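PDB 2EF5: arginase from Thermus thermophilus, which probably hydrolyses L-arginine to L-ornithine and urea, using a pair of manganese ions in each subunit. Local coordinates for residues A[157-169]-A[177-189]. Residues are numbered along the deposited sequence; the frame is centred on the assembly and turned at random.
Sequences VDPKDVVLVGVRS and LLKEAGVRVYTMH
P159 sets its ring against the end of helix 172-181, where CB rests 3.9 Å from A181 CB and, with the P159 carbonyl, meets CG2 of V183. G182, with positive phi, closes that helix in a Schellman motif and turns the chain back beside strand 162-167. Here the two backbones have not yet joined: a water accepts from R184 N at 2.9 Å and lies within donating distance of V162 O (2.7 Å) and P159 O. V163 places CG1, anti to its backbone N (chi1 -179°), at the edge of the Y186 ring and in its plane, 3.6 Å from CD2. The hydroxyl of Y186 accepts from R184 NH1 and also bonds E202, so two hydrogen bonds fix it while the V163 methyl packs at the ring edge. Direct parallel pairing begins with L164 N to R184 O, a nearly straight bond (168°), and continues with Y186 N to L164 O. On the other face L164 CD1 touches L178 CD2, the two side chains crossing at about a right angle, and lies alongside V185 CG2; this is the helix-covered interior of a beta-alpha-beta unit at one edge of the arginase sheet. G166 N bonds Y186 O where the strand turns a corner, after which V167 O takes M188 N at 2.9 Å; T187 OG1, at the N-cap of helix 188-194, accepts from H189 N and also bonds the E190 carboxylate. R168 folds back to give NH2 to G166 O on an in-plane lone pair, its NE 3.8 Å from CG of M188, which also lines the guanidine pocket and packs on R240 of the second subunit; V220 and V233 carbonyls bind the guanidinium further. Water thus bridges the strands where they start to pair, direct amide bonds take over, and the carbonyls round R168 probably stabilise its positive charge near the manganese ligand D219.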
loop_
_atom_site.group_PDB
_atom_site.type_symbol
_atom_site.label_atom_id
_atom_site.label_comp_id
_atom_site.label_asym_id
_atom_site.label_seq_id
_atom_site.Cartn_x
_atom_site.Cartn_y
_atom_site.Cartn_z
ATOM N N VAL A 157 33.293 1.388 -11.366
ATOM C CA VAL A 157 32.548 1.740 -10.167
ATOM C C VAL A 157 31.568 0.653 -9.761
ATOM O O VAL A 157 31.023 -0.052 -10.609
ATOM C CB VAL A 157 31.757 3.052 -10.360
ATOM C CG1 VAL A 157 30.636 2.838 -11.359
ATOM C CG2 VAL A 157 31.198 3.533 -9.024
ATOM N N ASP A 158 31.355 0.516 -8.458
ATOM C CA ASP A 158 30.413 -0.466 -7.947
ATOM C C ASP A 158 29.046 0.204 -8.008
ATOM O O ASP A 158 28.902 1.350 -7.593
ATOM C CB ASP A 158 30.749 -0.824 -6.497
ATOM C CG ASP A 158 29.879 -1.944 -5.952
ATOM O OD1 ASP A 158 28.635 -1.822 -5.990
ATOM O OD2 ASP A 158 30.444 -2.956 -5.483
ATOM N N PRO A 159 28.029 -0.500 -8.523
ATOM C CA PRO A 159 26.671 0.043 -8.633
ATOM C C PRO A 159 26.187 0.707 -7.349
ATOM O O PRO A 159 25.376 1.633 -7.385
ATOM C CB PRO A 159 25.836 -1.186 -8.991
ATOM C CG PRO A 159 26.789 -2.017 -9.782
ATOM C CD PRO A 159 28.072 -1.900 -8.984
ATOM N N LYS A 160 26.687 0.232 -6.213
ATOM C CA LYS A 160 26.280 0.775 -4.927
ATOM C C LYS A 160 26.927 2.113 -4.603
ATOM O O LYS A 160 26.531 2.776 -3.644
ATOM C CB LYS A 160 26.565 -0.242 -3.814
ATOM C CG LYS A 160 25.748 -1.528 -3.967
ATOM C CD LYS A 160 25.913 -2.468 -2.777
ATOM C CE LYS A 160 24.982 -3.668 -2.905
ATOM N NZ LYS A 160 25.072 -4.579 -1.725
ATOM N N ASP A 161 27.921 2.509 -5.393
ATOM C CA ASP A 161 28.587 3.786 -5.178
ATOM C C ASP A 161 28.152 4.766 -6.267
ATOM O O ASP A 161 28.858 5.725 -6.579
ATOM C CB ASP A 161 30.108 3.623 -5.198
ATOM C CG ASP A 161 30.614 2.712 -4.092
ATOM O OD1 ASP A 161 30.087 2.805 -2.966
ATOM O OD2 ASP A 161 31.547 1.917 -4.343
ATOM N N VAL A 162 26.977 4.509 -6.840
ATOM C CA VAL A 162 26.422 5.357 -7.892
ATOM C C VAL A 162 25.081 5.945 -7.457
ATOM O O VAL A 162 24.266 5.269 -6.839
ATOM C CB VAL A 162 26.189 4.567 -9.205
ATOM C CG1 VAL A 162 25.440 5.447 -10.227
ATOM C CG2 VAL A 162 27.525 4.104 -9.787
ATOM N N VAL A 163 24.864 7.215 -7.772
ATOM C CA VAL A 163 23.604 7.874 -7.448
ATOM C C VAL A 163 23.191 8.696 -8.659
ATOM O O VAL A 163 23.988 9.466 -9.188
ATOM C CB VAL A 163 23.723 8.824 -6.218
ATOM C CG1 VAL A 163 22.376 9.464 -5.931
ATOM C CG2 VAL A 163 24.193 8.054 -4.982
ATOM N N LEU A 164 21.954 8.499 -9.106
ATOM C CA LEU A 164 21.403 9.221 -10.243
ATOM C C LEU A 164 20.501 10.314 -9.683
ATOM O O LEU A 164 19.722 10.060 -8.764
ATOM C CB LEU A 164 20.576 8.280 -11.123
ATOM C CG LEU A 164 21.319 7.372 -12.104
ATOM C CD1 LEU A 164 20.407 6.246 -12.600
ATOM C CD2 LEU A 164 21.796 8.221 -13.278
ATOM N N VAL A 165 20.600 11.519 -10.238
ATOM C CA VAL A 165 19.785 12.636 -9.774
ATOM C C VAL A 165 19.168 13.384 -10.946
ATOM O O VAL A 165 19.870 13.764 -11.884
ATOM C CB VAL A 165 20.633 13.650 -8.947
ATOM C CG1 VAL A 165 19.742 14.779 -8.419
ATOM C CG2 VAL A 165 21.342 12.939 -7.795
ATOM N N GLY A 166 17.854 13.586 -10.883
ATOM C CA GLY A 166 17.149 14.318 -11.921
ATOM C C GLY A 166 16.536 13.490 -13.033
ATOM O O GLY A 166 15.992 14.046 -13.982
ATOM N N VAL A 167 16.606 12.166 -12.918
ATOM C CA VAL A 167 16.074 11.290 -13.955
ATOM C C VAL A 167 14.576 11.451 -14.183
ATOM O O VAL A 167 13.797 11.534 -13.233
ATOM C CB VAL A 167 16.389 9.808 -13.632
ATOM C CG1 VAL A 167 15.721 8.900 -14.632
ATOM C CG2 VAL A 167 17.892 9.592 -13.655
ATOM N N ARG A 168 14.171 11.494 -15.450
ATOM C CA ARG A 168 12.760 11.635 -15.775
ATOM C C ARG A 168 12.367 10.840 -17.017
ATOM O O ARG A 168 11.257 10.980 -17.523
ATOM C CB ARG A 168 12.415 13.117 -15.964
ATOM C CG ARG A 168 12.875 13.716 -17.277
ATOM C CD ARG A 168 12.913 15.238 -17.216
ATOM N NE ARG A 168 13.987 15.645 -16.330
ATOM C CZ ARG A 168 14.891 16.574 -16.609
ATOM N NH1 ARG A 168 14.865 17.230 -17.763
ATOM N NH2 ARG A 168 15.846 16.820 -15.729
ATOM N N SER A 169 13.275 10.008 -17.510
ATOM C CA SER A 169 12.994 9.203 -18.694
ATOM C C SER A 169 13.838 7.935 -18.683
ATOM O O SER A 169 15.068 7.998 -18.745
ATOM C CB SER A 169 13.277 10.012 -19.963
ATOM O OG SER A 169 12.959 9.259 -21.123
ATOM N N LEU A 177 17.511 -3.328 -14.884
ATOM C CA LEU A 177 18.933 -3.341 -14.563
ATOM C C LEU A 177 19.260 -2.476 -13.347
ATOM O O LEU A 177 20.034 -2.877 -12.473
ATOM C CB LEU A 177 19.750 -2.883 -15.776
ATOM C CG LEU A 177 19.698 -3.806 -16.993
ATOM C CD1 LEU A 177 20.529 -3.212 -18.113
ATOM C CD2 LEU A 177 20.216 -5.189 -16.617
ATOM N N LEU A 178 18.675 -1.283 -13.294
ATOM C CA LEU A 178 18.912 -0.387 -12.168
ATOM C C LEU A 178 18.461 -1.044 -10.858
ATOM O O LEU A 178 19.190 -1.029 -9.862
ATOM C CB LEU A 178 18.172 0.938 -12.378
ATOM C CG LEU A 178 18.772 1.869 -13.438
ATOM C CD1 LEU A 178 17.775 2.950 -13.811
ATOM C CD2 LEU A 178 20.064 2.483 -12.904
ATOM N N LYS A 179 17.269 -1.629 -10.852
ATOM C CA LYS A 179 16.790 -2.282 -9.637
ATOM C C LYS A 179 17.646 -3.496 -9.288
ATOM O O LYS A 179 18.022 -3.687 -8.132
ATOM C CB LYS A 179 15.323 -2.685 -9.787
ATOM C CG LYS A 179 14.382 -1.497 -9.718
ATOM C CD LYS A 179 12.961 -1.921 -9.387
ATOM C CE LYS A 179 12.136 -0.718 -8.945
ATOM N NZ LYS A 179 12.724 -0.063 -7.736
ATOM N N GLU A 180 17.958 -4.307 -10.293
ATOM C CA GLU A 180 18.789 -5.487 -10.089
ATOM C C GLU A 180 20.133 -5.088 -9.491
ATOM O O GLU A 180 20.609 -5.707 -8.537
ATOM C CB GLU A 180 19.038 -6.204 -11.419
ATOM C CG GLU A 180 18.010 -7.262 -11.793
ATOM C CD GLU A 180 18.274 -7.873 -13.166
ATOM O OE1 GLU A 180 19.454 -8.145 -13.481
ATOM O OE2 GLU A 180 17.304 -8.087 -13.923
ATOM N N ALA A 181 20.740 -4.052 -10.063
ATOM C CA ALA A 181 22.044 -3.577 -9.618
ATOM C C ALA A 181 22.007 -2.832 -8.284
ATOM O O ALA A 181 23.040 -2.657 -7.645
ATOM C CB ALA A 181 22.662 -2.686 -10.693
ATOM N N GLY A 182 20.826 -2.387 -7.869
ATOM C CA GLY A 182 20.720 -1.677 -6.605
ATOM C C GLY A 182 21.238 -0.245 -6.641
ATOM O O GLY A 182 21.775 0.258 -5.651
ATOM N N VAL A 183 21.083 0.414 -7.783
ATOM C CA VAL A 183 21.530 1.792 -7.930
ATOM C C VAL A 183 20.526 2.744 -7.277
ATOM O O VAL A 183 19.318 2.613 -7.476
ATOM C CB VAL A 183 21.685 2.166 -9.427
ATOM C CG1 VAL A 183 21.985 3.657 -9.570
ATOM C CG2 VAL A 183 22.805 1.337 -10.054
ATOM N N ARG A 184 21.027 3.685 -6.482
ATOM C CA ARG A 184 20.162 4.665 -5.826
ATOM C C ARG A 184 19.739 5.672 -6.896
ATOM O O ARG A 184 20.586 6.332 -7.507
ATOM C CB ARG A 184 20.923 5.378 -4.706
ATOM C CG ARG A 184 20.162 6.534 -4.052
ATOM C CD ARG A 184 18.908 6.059 -3.341
ATOM N NE ARG A 184 19.215 5.154 -2.239
ATOM C CZ ARG A 184 19.704 5.534 -1.063
ATOM N NH1 ARG A 184 19.944 6.818 -0.820
ATOM N NH2 ARG A 184 19.961 4.625 -0.129
ATOM N N VAL A 185 18.434 5.784 -7.122
ATOM C CA VAL A 185 17.913 6.687 -8.143
ATOM C C VAL A 185 16.955 7.753 -7.605
ATOM O O VAL A 185 15.974 7.441 -6.928
ATOM C CB VAL A 185 17.165 5.900 -9.232
ATOM C CG1 VAL A 185 16.696 6.839 -10.334
ATOM C CG2 VAL A 185 18.073 4.814 -9.799
ATOM N N TYR A 186 17.251 9.010 -7.908
ATOM C CA TYR A 186 16.394 10.113 -7.498
ATOM C C TYR A 186 15.766 10.706 -8.762
ATOM O O TYR A 186 16.380 11.517 -9.452
ATOM C CB TYR A 186 17.208 11.176 -6.751
ATOM C CG TYR A 186 17.651 10.755 -5.363
ATOM C CD1 TYR A 186 16.737 10.692 -4.305
ATOM C CD2 TYR A 186 18.978 10.393 -5.107
ATOM C CE1 TYR A 186 17.130 10.278 -3.030
ATOM C CE2 TYR A 186 19.378 9.972 -3.831
ATOM C CZ TYR A 186 18.446 9.916 -2.801
ATOM O OH TYR A 186 18.820 9.469 -1.553
ATOM N N THR A 187 14.551 10.281 -9.085
ATOM C CA THR A 187 13.876 10.803 -10.265
ATOM C C THR A 187 13.290 12.159 -9.889
ATOM O O THR A 187 13.319 12.548 -8.718
ATOM C CB THR A 187 12.705 9.897 -10.710
ATOM O OG1 THR A 187 11.658 9.962 -9.732
ATOM C CG2 THR A 187 13.162 8.451 -10.862
ATOM N N MET A 188 12.750 12.875 -10.870
ATOM C CA MET A 188 12.147 14.170 -10.587
ATOM C C MET A 188 10.992 14.019 -9.599
ATOM O O MET A 188 10.605 14.984 -8.935
ATOM C CB MET A 188 11.651 14.828 -11.874
ATOM C CG MET A 188 12.764 15.303 -12.797
ATOM S SD MET A 188 13.943 16.387 -11.976
ATOM C CE MET A 188 12.856 17.730 -11.413
ATOM N N HIS A 189 10.432 12.815 -9.492
ATOM C CA HIS A 189 9.343 12.593 -8.539
ATOM C C HIS A 189 9.890 12.779 -7.133
ATOM O O HIS A 189 9.274 13.452 -6.302
ATOM C CB HIS A 189 8.748 11.186 -8.696
ATOM C CG HIS A 189 7.726 10.843 -7.655
ATOM N ND1 HIS A 189 8.066 10.321 -6.426
ATOM C CD2 HIS A 189 6.383 10.998 -7.643
ATOM C CE1 HIS A 189 6.973 10.169 -5.699
ATOM N NE2 HIS A 189 5.938 10.571 -6.412
HETATM O O HOH W 1 23.622 3.142 -5.310
#